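Local coordinates for Rho guanine nucleotide exchange factor 11 (Homo sapiens, PDB 5JHH), which probably activates Rho-family GTPases by promoting exchange of bound GDP for GTP through its tandem DH and PH domains, at residues A[18-21]-A[22-25]. Sequence-based numbering, arbitrary orientation.
Sequences QREI and DRQE
Glu20 reaches along the first turns of helix 18-54 to meet both Arg23 and Gln24, its neighbours at i+3 and i+4, and one carboxylate oxygen serves the two. Gln24 NE2 donates to Glu20 OE2 at 3.0 Å in a nearly straight bond (174°); the donor lies above the carboxylate plane, whereas the acceptor lies in the plane of the Gln24 amide. The second interaction is looser: Arg23 NH2 makes a weak hydrogen bond, part of a salt bridge, with Glu20 OE2 at 3.4 Å, the oxygen sitting at the guanidinium edge. Glu20 CG runs anti to the backbone N (chi1 171°), and a bend at chi2 (63°) then folds the carboxylate back over the following turn. The backbone keeps the helical i to i+4 bonding, as in Arg23 N to Arg19 O at 2.9 Å. From outside the helix, Ile94 O receives bonds from both Arg23 NH2 and Gln24 NE2, and Lys95 O takes Arg23 NH1, which ties both side chains to the loop before helix 98-105. Replacing Glu20 with an alanine removes the carboxylate, which would probably leave Arg23 without this nearby negative charge and Gln24 NE2 with one acceptor fewer. At the start of the long helix 18-54, the cluster thus joins a local i+3/i+4 polar pairing to a tertiary tie, the Glu20 carboxylate probably offsetting part of the charge of the buried Arg23.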
loop_
_atom_site.group_PDB
_atom_site.type_symbol
_atom_site.label_atom_id
_atom_site.label_comp_id
_atom_site.label_asym_id
_atom_site.label_seq_id
_atom_site.Cartn_x
_atom_site.Cartn_y
_atom_site.Cartn_z
ATOM N N GLN A 18 19.322 18.771 22.683
ATOM C CA GLN A 18 18.206 18.693 21.731
ATOM C C GLN A 18 18.123 17.310 21.069
ATOM O O GLN A 18 17.037 16.764 20.888
ATOM C CB GLN A 18 18.364 19.771 20.639
ATOM C CG GLN A 18 17.154 19.999 19.719
ATOM C CD GLN A 18 15.891 20.457 20.450
ATOM O OE1 GLN A 18 14.817 20.506 19.860
ATOM N NE2 GLN A 18 16.014 20.803 21.733
ATOM N N ARG A 19 19.278 16.788 20.671
ATOM C CA ARG A 19 19.379 15.460 20.113
ATOM C C ARG A 19 18.834 14.423 21.082
ATOM O O ARG A 19 18.063 13.576 20.689
ATOM C CB ARG A 19 20.828 15.136 19.780
ATOM C CG ARG A 19 21.014 13.937 18.860
ATOM C CD ARG A 19 22.477 13.527 18.780
ATOM N NE ARG A 19 22.818 12.855 17.526
ATOM C CZ ARG A 19 22.862 13.443 16.332
ATOM N NH1 ARG A 19 23.199 12.736 15.260
ATOM N NH2 ARG A 19 22.553 14.730 16.196
ATOM N N GLU A 20 19.211 14.492 22.348
ATOM C CA GLU A 20 18.770 13.498 23.302
ATOM C C GLU A 20 17.301 13.707 23.704
ATOM O O GLU A 20 16.603 12.764 24.075
ATOM C CB GLU A 20 19.676 13.483 24.533
ATOM C CG GLU A 20 19.182 12.615 25.700
ATOM C CD GLU A 20 19.081 11.114 25.385
ATOM O OE1 GLU A 20 19.933 10.343 25.869
ATOM O OE2 GLU A 20 18.138 10.692 24.684
ATOM N N ILE A 21 16.823 14.939 23.616
ATOM C CA ILE A 21 15.414 15.200 23.812
ATOM C C ILE A 21 14.643 14.505 22.684
ATOM O O ILE A 21 13.639 13.857 22.919
ATOM C CB ILE A 21 15.093 16.698 23.726
ATOM C CG1 ILE A 21 15.874 17.513 24.770
ATOM C CG2 ILE A 21 13.585 16.920 23.873
ATOM C CD1 ILE A 21 15.092 17.822 26.037
ATOM N N ASP A 22 15.121 14.689 21.453
ATOM C CA ASP A 22 14.436 14.194 20.275
ATOM C C ASP A 22 14.428 12.673 20.242
ATOM O O ASP A 22 13.422 12.089 19.892
ATOM C CB ASP A 22 15.079 14.736 18.996
ATOM C CG ASP A 22 14.881 16.242 18.841
ATOM O OD1 ASP A 22 14.367 16.874 19.787
ATOM O OD2 ASP A 22 15.284 16.795 17.798
ATOM N N ARG A 23 15.557 12.071 20.611
ATOM C CA ARG A 23 15.684 10.645 20.804
ATOM C C ARG A 23 14.638 10.146 21.771
ATOM O O ARG A 23 13.932 9.175 21.471
ATOM C CB ARG A 23 17.083 10.319 21.317
ATOM C CG ARG A 23 17.434 8.858 21.278
ATOM C CD ARG A 23 18.764 8.590 21.957
ATOM N NE ARG A 23 18.887 7.171 22.204
ATOM C CZ ARG A 23 18.684 6.576 23.379
ATOM N NH1 ARG A 23 18.780 5.267 23.432
ATOM N NH2 ARG A 23 18.427 7.263 24.494
ATOM N N GLN A 24 14.464 10.844 22.889
ATOM C CA GLN A 24 13.441 10.440 23.874
ATOM C C GLN A 24 12.028 10.528 23.334
ATOM O O GLN A 24 11.166 9.726 23.692
ATOM C CB GLN A 24 13.513 11.277 25.133
ATOM C CG GLN A 24 14.802 11.072 25.880
ATOM C CD GLN A 24 14.957 9.658 26.338
ATOM O OE1 GLN A 24 14.048 9.107 26.905
ATOM N NE2 GLN A 24 16.116 9.067 26.093
ATOM N N GLU A 25 11.783 11.530 22.515
ATOM C CA GLU A 25 10.455 11.730 21.988
ATOM C C GLU A 25 10.068 10.563 21.103
ATOM O O GLU A 25 8.958 10.051 21.197
ATOM C CB GLU A 25 10.382 13.008 21.155
ATOM C CG GLU A 25 10.281 14.278 21.972
ATOM C CD GLU A 25 8.986 14.363 22.750
ATOM O OE1 GLU A 25 8.048 13.609 22.436
ATOM O OE2 GLU A 25 8.899 15.179 23.684
#